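Local coordinates for iron-regulated ABC transporter siderophore-binding protein SirA (Staphylococcus aureus subsp. aureus, PDB 3MWF) that binds the iron-siderophore staphyloferrin B and, as the binding protein of an iron-regulated ABC transporter, probably delivers it to the membrane permease for uptake, at residues 180-190 and 276-287; 30-40 and 119-129. One frame throughout, in Å; residues are numbered along the deposited sequence.

Interaction 1 of 2, residues 180-190 and 276-287; sequences YAGEILNDLGF and GYKSSLKLIDDL
Tyr180 reaches from the first turn of helix 179-187 to the start of helix 277-290 and supplies the one polar bond of the contact. Its OH donates to the carbonyl O of Gly276 at 2.6 Å; the C=O...OH angle is 148° and the donor is tilted slightly from the carbonyl plane. The acceptor lies at the ring edge, in the plane of the phenol. The ring is carried toward helix 277-290 by a chi1 of -173°, which sets CG opposite the backbone N. The hydroxyl also packs against Ser279 CB, at 3.3 Å from OH. One face of the ring carries the Ile184 methyl CD1 of its own helix, 3.5 Å above the plane and offset toward the rim. Within the opposing helix, Ser280 OG turns back to the carbonyl O of Tyr277 (2.8 Å), in the carbonyl plane on a lone pair, while its CB packs against Ile184 CD1.

The remaining contacts are apolar. Leu283 is a knob set among Tyr180, Ala181, Ile184 and Leu185, its CD1 lying 3.9 Å from Ala181 CB; Ile184 meets it tip to tip. Farther along, Leu188 brings both methyls against Ile284 CG1. Leu287 CD1 enters between Leu185 CD2, at 3.7 Å from it, and Leu188 CD1, at only 3.3 Å, a tight methyl pair. The short helical segments cross at -62°, and Phe116 and Tyr140 of neighbouring helices cover the flank.

Gly189 ends helix 179-187 in a Schellman motif, and Phe190 beyond it brings CE2 near Leu287 CD1. The Tyr180 side chain lies about 6 Å from bound staphyloferrin B, which places this buried contact close behind the siderophore pocket. Its chemistry implies an oily interface whose single directional bond fixes the phenol at the end nearer the ligand.

Interaction 2 of 2, residues 30-40 and 119-129; sequences GATDVAVSLGV and TTKLMGKALGK
Val34 and Met123 lie at the middle of a helix-helix contact in the N-terminal lobe of this periplasmic-binding-protein fold, where helices 29-37 and 116-127 pack at an angle to each other against the parallel strands 24-26 and 86-90. The short helical segments cross at -54°, with axes 9.7 Å apart.

Apolar packing dominates. Val34 CG1 rests 3.7 Å from Met123 SD, while its CG2 approaches Thr119 CG2 at 3.8 Å and lies against Thr120 OG1. That hydroxyl is bonded to Phe116 O, one turn back, whereas Thr119 OG1 pairs with Tyr28 OH and only its methyl is offered to Val34. The Met123 chain bends at its last torsion (chi3 65°), carrying CE in beside Ala35 CB, at 3.7 Å. Leu38 then extends CD1 over the helix backbone at Gly124 and meets Leu127 CD1 at 4.1 Å.

Both helices end in Schellman motifs, at Gly39 and Gly128, and the chains leaving them also touch. Val40 CG2 packs on Leu127 CD1, and the aliphatic part of Lys129 lies along the Leu38 carbonyl, bent at chi2 (-77°). Its CD is 3.8 Å from Leu38 O, and its CE sits 4.0 Å from Val40 CG2.

Overall arrangement
Following the chain from the N terminus, helix 29-37 is the first partner of interaction 2, which closes a loop of 78 intervening residues through the strands and helices of the N-terminal lobe when helix 116-127 returns to it. The long helix 130-155 then leads to the other lobe, where helix 179-187 opens interaction 1; helix 277-290 closes it after 85 intervening residues. The two loops follow in series, neither nesting nor crossing. Their centres are about 18 Å apart, yet they touch: Asp33 OD1 probably accepts a hydrogen bond from Lys278 N at 2.9 Å, linking the C-terminal helix to the first lobe, while helix 130-155 packs against both contacts.

Interaction 1 of 2, residues 180-190 and 276-287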
loop_
_atom_site.group_PDB
_atom_site.type_symbol
_atom_site.label_atom_id
_atom_site.label_comp_id
_atom_site.label_asym_id
_atom_site.label_seq_id
_atom_site.Cartn_x
_atom_site.Cartn_y
_atom_site.Cartn_z
ATOM N N TYR A 180 2.662 -1.675 -2.867
ATOM C CA TYR A 180 2.796 -1.394 -1.442
ATOM C C TYR A 180 3.802 -2.320 -0.758
ATOM O O TYR A 180 4.770 -1.822 -0.141
ATOM C CB TYR A 180 1.441 -1.536 -0.729
ATOM C CG TYR A 180 1.549 -1.078 0.699
ATOM C CD1 TYR A 180 1.663 0.297 0.999
ATOM C CD2 TYR A 180 1.564 -2.004 1.749
ATOM C CE1 TYR A 180 1.791 0.717 2.311
ATOM C CE2 TYR A 180 1.698 -1.566 3.082
ATOM C CZ TYR A 180 1.808 -0.223 3.336
ATOM O OH TYR A 180 1.908 0.235 4.625
ATOM N N ALA A 181 3.549 -3.634 -0.816
ATOM C CA ALA A 181 4.400 -4.574 -0.069
ATOM C C ALA A 181 5.730 -4.763 -0.776
ATOM O O ALA A 181 6.753 -4.850 -0.125
ATOM C CB ALA A 181 3.711 -5.931 0.131
ATOM N N GLY A 182 5.719 -4.786 -2.108
ATOM C CA GLY A 182 6.987 -4.952 -2.852
ATOM C C GLY A 182 8.024 -3.864 -2.585
ATOM O O GLY A 182 9.238 -4.149 -2.468
ATOM N N GLU A 183 7.576 -2.614 -2.488
ATOM C CA GLU A 183 8.506 -1.544 -2.130
ATOM C C GLU A 183 9.030 -1.641 -0.697
ATOM O O GLU A 183 10.208 -1.355 -0.461
ATOM C CB GLU A 183 7.916 -0.158 -2.374
ATOM C CG GLU A 183 7.668 0.118 -3.879
ATOM C CD GLU A 183 7.541 1.602 -4.189
ATOM O OE1 GLU A 183 7.653 2.465 -3.305
ATOM O OE2 GLU A 183 7.357 1.934 -5.364
ATOM N N ILE A 184 8.166 -2.020 0.253
ATOM C CA ILE A 184 8.604 -2.209 1.635
ATOM C C ILE A 184 9.617 -3.347 1.739
ATOM O O ILE A 184 10.664 -3.181 2.370
ATOM C CB ILE A 184 7.408 -2.413 2.569
ATOM C CG1 ILE A 184 6.657 -1.077 2.677
ATOM C CG2 ILE A 184 7.888 -2.839 3.989
ATOM C CD1 ILE A 184 5.223 -1.238 3.231
ATOM N N LEU A 185 9.339 -4.475 1.088
ATOM C CA LEU A 185 10.320 -5.565 1.101
ATOM C C LEU A 185 11.649 -5.087 0.515
ATOM O O LEU A 185 12.716 -5.497 1.002
ATOM C CB LEU A 185 9.830 -6.820 0.373
ATOM C CG LEU A 185 8.597 -7.504 0.950
ATOM C CD1 LEU A 185 8.340 -8.787 0.190
ATOM C CD2 LEU A 185 8.737 -7.737 2.466
ATOM N N ASN A 186 11.589 -4.301 -0.558
ATOM C CA ASN A 186 12.812 -3.731 -1.133
ATOM C C ASN A 186 13.574 -2.861 -0.086
ATOM O O ASN A 186 14.805 -2.961 0.060
ATOM C CB ASN A 186 12.501 -2.901 -2.397
ATOM C CG ASN A 186 13.762 -2.611 -3.215
ATOM O OD1 ASN A 186 14.332 -1.506 -3.169
ATOM N ND2 ASN A 186 14.212 -3.602 -3.933
ATOM N N ASP A 187 12.846 -2.041 0.667
ATOM C CA ASP A 187 13.458 -1.254 1.740
ATOM C C ASP A 187 14.158 -2.145 2.761
ATOM O O ASP A 187 15.238 -1.805 3.276
ATOM C CB ASP A 187 12.384 -0.439 2.484
ATOM C CG ASP A 187 11.912 0.788 1.721
ATOM O OD1 ASP A 187 12.523 1.211 0.714
ATOM O OD2 ASP A 187 10.915 1.374 2.166
ATOM N N LEU A 188 13.536 -3.269 3.060
ATOM C CA LEU A 188 14.022 -4.199 4.079
ATOM C C LEU A 188 15.234 -5.018 3.628
ATOM O O LEU A 188 15.799 -5.773 4.409
ATOM C CB LEU A 188 12.888 -5.120 4.502
ATOM C CG LEU A 188 11.754 -4.377 5.196
ATOM C CD1 LEU A 188 10.611 -5.329 5.376
ATOM C CD2 LEU A 188 12.232 -3.790 6.584
ATOM N N GLY A 189 15.602 -4.871 2.360
ATOM C CA GLY A 189 16.767 -5.560 1.791
ATOM C C GLY A 189 16.542 -6.865 1.069
ATOM O O GLY A 189 17.508 -7.506 0.632
ATOM N N PHE A 190 15.280 -7.281 0.930
ATOM C CA PHE A 190 14.955 -8.448 0.136
ATOM C C PHE A 190 15.233 -8.112 -1.308
ATOM O O PHE A 190 15.066 -6.969 -1.705
ATOM C CB PHE A 190 13.472 -8.811 0.280
ATOM C CG PHE A 190 13.129 -9.420 1.632
ATOM C CD1 PHE A 190 13.330 -10.785 1.866
ATOM C CD2 PHE A 190 12.594 -8.625 2.644
ATOM C CE1 PHE A 190 13.001 -11.359 3.093
ATOM C CE2 PHE A 190 12.273 -9.195 3.919
ATOM C CZ PHE A 190 12.478 -10.539 4.133
ATOM N N GLY A 276 -0.820 2.580 3.820
ATOM C CA GLY A 276 -0.458 3.775 4.573
ATOM C C GLY A 276 0.758 3.633 5.449
ATOM O O GLY A 276 1.554 2.684 5.307
ATOM N N TYR A 277 0.872 4.586 6.378
ATOM C CA TYR A 277 1.979 4.622 7.312
ATOM C C TYR A 277 1.854 3.549 8.377
ATOM O O TYR A 277 2.793 2.774 8.603
ATOM C CB TYR A 277 2.087 5.995 7.974
ATOM C CG TYR A 277 3.225 5.992 8.957
ATOM C CD1 TYR A 277 4.530 6.112 8.517
ATOM C CD2 TYR A 277 2.989 5.755 10.323
ATOM C CE1 TYR A 277 5.612 6.050 9.416
ATOM C CE2 TYR A 277 4.058 5.692 11.220
ATOM C CZ TYR A 277 5.346 5.837 10.760
ATOM O OH TYR A 277 6.389 5.786 11.659
ATOM N N LYS A 278 0.690 3.479 9.019
ATOM C CA LYS A 278 0.518 2.513 10.117
ATOM C C LYS A 278 0.764 1.060 9.693
ATOM O O LYS A 278 1.390 0.292 10.436
ATOM C CB LYS A 278 -0.862 2.666 10.770
ATOM C CG LYS A 278 -0.929 3.929 11.605
ATOM C CD LYS A 278 -2.298 4.106 12.189
ATOM C CE LYS A 278 -2.295 5.305 13.154
ATOM N NZ LYS A 278 -1.651 4.993 14.488
ATOM N N SER A 279 0.296 0.674 8.501
ATOM C CA SER A 279 0.477 -0.702 8.036
ATOM C C SER A 279 1.918 -1.049 7.753
ATOM O O SER A 279 2.279 -2.220 7.789
ATOM C CB SER A 279 -0.299 -0.978 6.749
ATOM O OG SER A 279 -1.679 -0.974 6.985
ATOM N N SER A 280 2.722 -0.045 7.416
ATOM C CA SER A 280 4.150 -0.311 7.093
ATOM C C SER A 280 4.840 -0.923 8.315
ATOM O O SER A 280 5.523 -1.960 8.207
ATOM C CB SER A 280 4.894 0.940 6.562
ATOM O OG SER A 280 5.198 1.903 7.565
ATOM N N LEU A 281 4.591 -0.321 9.482
ATOM C CA LEU A 281 5.167 -0.821 10.725
ATOM C C LEU A 281 4.598 -2.195 11.057
ATOM O O LEU A 281 5.334 -3.114 11.464
ATOM C CB LEU A 281 4.897 0.188 11.860
ATOM C CG LEU A 281 5.368 1.622 11.571
ATOM C CD1 LEU A 281 5.042 2.522 12.775
ATOM C CD2 LEU A 281 6.876 1.687 11.270
ATOM N N LYS A 282 3.289 -2.361 10.863
ATOM C CA LYS A 282 2.662 -3.657 11.045
ATOM C C LYS A 282 3.174 -4.765 10.114
ATOM O O LYS A 282 3.302 -5.910 10.522
ATOM C CB LYS A 282 1.148 -3.521 10.944
ATOM C CG LYS A 282 0.392 -4.749 11.345
ATOM C CD LYS A 282 0.223 -4.764 12.858
ATOM C CE LYS A 282 -0.841 -5.754 13.256
ATOM N NZ LYS A 282 -0.289 -7.134 13.167
ATOM N N LEU A 283 3.423 -4.426 8.855
ATOM C CA LEU A 283 3.954 -5.398 7.904
ATOM C C LEU A 283 5.328 -5.912 8.376
ATOM O O LEU A 283 5.562 -7.130 8.416
ATOM C CB LEU A 283 3.995 -4.789 6.485
ATOM C CG LEU A 283 4.254 -5.737 5.308
ATOM C CD1 LEU A 283 3.839 -5.080 3.982
ATOM C CD2 LEU A 283 5.731 -6.163 5.238
ATOM N N ILE A 284 6.179 -5.002 8.818
ATOM C CA ILE A 284 7.512 -5.374 9.342
ATOM C C ILE A 284 7.369 -6.307 10.565
ATOM O O ILE A 284 8.056 -7.336 10.676
ATOM C CB ILE A 284 8.373 -4.124 9.662
ATOM C CG1 ILE A 284 8.656 -3.309 8.369
ATOM C CG2 ILE A 284 9.718 -4.570 10.254
ATOM C CD1 ILE A 284 9.272 -1.889 8.547
ATOM N N ASP A 285 6.439 -5.979 11.460
ATOM C CA ASP A 285 6.139 -6.872 12.600
ATOM C C ASP A 285 5.706 -8.252 12.127
ATOM O O ASP A 285 6.140 -9.269 12.685
ATOM C CB ASP A 285 5.009 -6.291 13.466
ATOM C CG ASP A 285 5.463 -5.187 14.371
ATOM O OD1 ASP A 285 6.690 -4.961 14.545
ATOM O OD2 ASP A 285 4.548 -4.536 14.931
ATOM N N ASP A 286 4.838 -8.293 11.110
ATOM C CA ASP A 286 4.384 -9.548 10.516
ATOM C C ASP A 286 5.552 -10.403 10.042
ATOM O O ASP A 286 5.560 -11.615 10.247
ATOM C CB ASP A 286 3.451 -9.281 9.335
ATOM C CG ASP A 286 2.017 -9.075 9.756
ATOM O OD1 ASP A 286 1.736 -9.156 10.968
ATOM O OD2 ASP A 286 1.167 -8.834 8.862
ATOM N N LEU A 287 6.523 -9.760 9.399
ATOM C CA LEU A 287 7.711 -10.440 8.901
ATOM C C LEU A 287 8.545 -11.088 10.012
ATOM O O LEU A 287 8.964 -12.230 9.865
ATOM C CB LEU A 287 8.570 -9.477 8.094
ATOM C CG LEU A 287 8.002 -9.091 6.730
ATOM C CD1 LEU A 287 8.869 -7.977 6.177
ATOM C CD2 LEU A 287 7.955 -10.302 5.782
#

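Interaction 2 of 2, residues 30-40 and 119-129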
loop_
_atom_site.group_PDB
_atom_site.type_symbol
_atom_site.label_atom_id
_atom_site.label_comp_id
_atom_site.label_asym_id
_atom_site.label_seq_id
_atom_site.Cartn_x
_atom_site.Cartn_y
_atom_site.Cartn_z
ATOM N N GLY A 30 -4.328 5.167 1.792
ATOM C CA GLY A 30 -3.082 5.524 2.477
ATOM C C GLY A 30 -3.084 6.963 2.949
ATOM O O GLY A 30 -2.477 7.265 3.954
ATOM N N ALA A 31 -3.753 7.841 2.202
ATOM C CA ALA A 31 -3.855 9.253 2.564
ATOM C C ALA A 31 -4.678 9.363 3.846
ATOM O O ALA A 31 -4.343 10.123 4.757
ATOM C CB ALA A 31 -4.499 10.044 1.421
ATOM N N THR A 32 -5.741 8.570 3.938
ATOM C CA THR A 32 -6.554 8.550 5.181
ATOM C C THR A 32 -5.727 8.125 6.384
ATOM O O THR A 32 -5.789 8.751 7.466
ATOM C CB THR A 32 -7.739 7.618 5.004
ATOM O OG1 THR A 32 -8.480 8.060 3.863
ATOM C CG2 THR A 32 -8.677 7.703 6.230
ATOM N N ASP A 33 -4.939 7.082 6.175
ATOM C CA ASP A 33 -4.046 6.564 7.190
ATOM C C ASP A 33 -3.001 7.591 7.591
ATOM O O ASP A 33 -2.733 7.798 8.779
ATOM C CB ASP A 33 -3.390 5.272 6.680
ATOM C CG ASP A 33 -2.438 4.640 7.713
ATOM O OD1 ASP A 33 -1.340 5.208 7.964
ATOM O OD2 ASP A 33 -2.798 3.553 8.256
ATOM N N VAL A 34 -2.407 8.240 6.602
ATOM C CA VAL A 34 -1.363 9.232 6.873
ATOM C C VAL A 34 -1.948 10.439 7.628
ATOM O O VAL A 34 -1.313 10.952 8.557
ATOM C CB VAL A 34 -0.638 9.621 5.566
ATOM C CG1 VAL A 34 0.226 10.904 5.734
ATOM C CG2 VAL A 34 0.243 8.465 5.103
ATOM N N ALA A 35 -3.160 10.857 7.256
ATOM C CA ALA A 35 -3.790 12.002 7.947
ATOM C C ALA A 35 -3.927 11.669 9.436
ATOM O O ALA A 35 -3.530 12.451 10.319
ATOM C CB ALA A 35 -5.156 12.285 7.343
ATOM N N VAL A 36 -4.481 10.495 9.719
ATOM C CA VAL A 36 -4.609 10.045 11.110
ATOM C C VAL A 36 -3.249 9.982 11.829
ATOM O O VAL A 36 -3.098 10.448 12.978
ATOM C CB VAL A 36 -5.380 8.700 11.158
ATOM C CG1 VAL A 36 -5.271 8.017 12.538
ATOM C CG2 VAL A 36 -6.854 8.889 10.754
ATOM N N SER A 37 -2.245 9.446 11.139
ATOM C CA SER A 37 -0.889 9.320 11.677
ATOM C C SER A 37 -0.254 10.675 12.021
ATOM O O SER A 37 0.579 10.783 12.954
ATOM C CB SER A 37 -0.022 8.574 10.658
ATOM O OG SER A 37 -0.449 7.218 10.544
ATOM N N LEU A 38 -0.642 11.695 11.261
ATOM C CA LEU A 38 -0.152 13.063 11.457
ATOM C C LEU A 38 -1.011 13.860 12.458
ATOM O O LEU A 38 -0.759 15.054 12.681
ATOM C CB LEU A 38 -0.072 13.793 10.116
ATOM C CG LEU A 38 1.011 13.305 9.144
ATOM C CD1 LEU A 38 0.814 13.933 7.796
ATOM C CD2 LEU A 38 2.412 13.619 9.661
ATOM N N GLY A 39 -2.017 13.204 13.034
ATOM C CA GLY A 39 -2.882 13.802 14.069
ATOM C C GLY A 39 -4.028 14.639 13.525
ATOM O O GLY A 39 -4.599 15.468 14.255
ATOM N N VAL A 40 -4.359 14.443 12.249
ATOM C CA VAL A 40 -5.441 15.171 11.595
ATOM C C VAL A 40 -6.553 14.223 11.141
ATOM O O VAL A 40 -6.387 13.514 10.141
ATOM C CB VAL A 40 -4.916 15.974 10.366
ATOM C CG1 VAL A 40 -6.029 16.801 9.732
ATOM C CG2 VAL A 40 -3.753 16.869 10.744
ATOM N N THR A 119 3.402 10.057 0.216
ATOM C CA THR A 119 2.142 10.548 0.808
ATOM C C THR A 119 2.428 11.298 2.121
ATOM O O THR A 119 1.884 12.371 2.357
ATOM C CB THR A 119 1.188 9.358 1.052
ATOM O OG1 THR A 119 1.020 8.681 -0.188
ATOM C CG2 THR A 119 -0.182 9.811 1.564
ATOM N N THR A 120 3.302 10.737 2.957
ATOM C CA THR A 120 3.617 11.322 4.267
ATOM C C THR A 120 4.329 12.662 4.120
ATOM O O THR A 120 3.962 13.637 4.777
ATOM C CB THR A 120 4.463 10.364 5.113
ATOM O OG1 THR A 120 3.710 9.167 5.366
ATOM C CG2 THR A 120 4.817 10.982 6.465
ATOM N N LYS A 121 5.316 12.713 3.228
ATOM C CA LYS A 121 6.015 13.985 2.938
ATOM C C LYS A 121 5.088 15.054 2.368
ATOM O O LYS A 121 5.076 16.186 2.854
ATOM C CB LYS A 121 7.180 13.748 1.969
ATOM C CG LYS A 121 8.335 13.001 2.575
ATOM C CD LYS A 121 9.337 12.593 1.478
ATOM C CE LYS A 121 9.854 11.174 1.715
ATOM N NZ LYS A 121 11.052 10.845 0.866
ATOM N N LEU A 122 4.309 14.697 1.347
ATOM C CA LEU A 122 3.363 15.631 0.735
ATOM C C LEU A 122 2.355 16.151 1.753
ATOM O O LEU A 122 2.082 17.353 1.810
ATOM C CB LEU A 122 2.620 14.975 -0.424
ATOM C CG LEU A 122 1.565 15.835 -1.125
ATOM C CD1 LEU A 122 2.183 17.088 -1.714
ATOM C CD2 LEU A 122 0.903 15.044 -2.228
ATOM N N MET A 123 1.771 15.239 2.521
ATOM C CA MET A 123 0.747 15.648 3.468
ATOM C C MET A 123 1.341 16.428 4.623
ATOM O O MET A 123 0.692 17.356 5.130
ATOM C CB MET A 123 -0.087 14.454 3.926
ATOM C CG MET A 123 -0.970 13.911 2.806
ATOM S SD MET A 123 -2.035 12.529 3.274
ATOM C CE MET A 123 -3.101 13.366 4.450
ATOM N N GLY A 124 2.579 16.099 4.989
ATOM C CA GLY A 124 3.310 16.868 6.000
ATOM C C GLY A 124 3.382 18.338 5.584
ATOM O O GLY A 124 3.071 19.245 6.381
ATOM N N LYS A 125 3.777 18.570 4.332
ATOM C CA LYS A 125 3.884 19.931 3.797
ATOM C C LYS A 125 2.521 20.638 3.698
ATOM O O LYS A 125 2.385 21.794 4.094
ATOM C CB LYS A 125 4.602 19.935 2.448
ATOM C CG LYS A 125 4.996 21.339 1.986
ATOM C CD LYS A 125 6.101 21.312 0.929
ATOM C CE LYS A 125 6.333 22.704 0.310
ATOM N NZ LYS A 125 6.647 23.763 1.332
ATOM N N ALA A 126 1.519 19.919 3.186
ATOM C CA ALA A 126 0.210 20.481 2.941
ATOM C C ALA A 126 -0.490 20.844 4.238
ATOM O O ALA A 126 -1.227 21.848 4.291
ATOM C CB ALA A 126 -0.647 19.507 2.110
ATOM N N LEU A 127 -0.247 20.051 5.276
ATOM C CA LEU A 127 -0.948 20.202 6.562
ATOM C C LEU A 127 -0.220 21.075 7.586
ATOM O O LEU A 127 -0.764 21.320 8.680
ATOM C CB LEU A 127 -1.235 18.831 7.192
ATOM C CG LEU A 127 -2.290 17.971 6.491
ATOM C CD1 LEU A 127 -2.206 16.535 7.002
ATOM C CD2 LEU A 127 -3.652 18.544 6.777
ATOM N N GLY A 128 0.979 21.533 7.229
ATOM C CA GLY A 128 1.906 22.187 8.163
ATOM C C GLY A 128 2.279 21.248 9.300
ATOM O O GLY A 128 2.301 21.647 10.474
ATOM N N LYS A 129 2.532 19.987 8.955
ATOM C CA LYS A 129 2.959 18.974 9.915
ATOM C C LYS A 129 4.288 18.345 9.466
ATOM O O LYS A 129 4.493 17.125 9.590
ATOM C CB LYS A 129 1.884 17.891 10.067
ATOM C CG LYS A 129 0.549 18.372 10.618
ATOM C CD LYS A 129 0.564 18.592 12.114
ATOM C CE LYS A 129 -0.828 18.939 12.592
ATOM N NZ LYS A 129 -0.803 19.425 13.992
#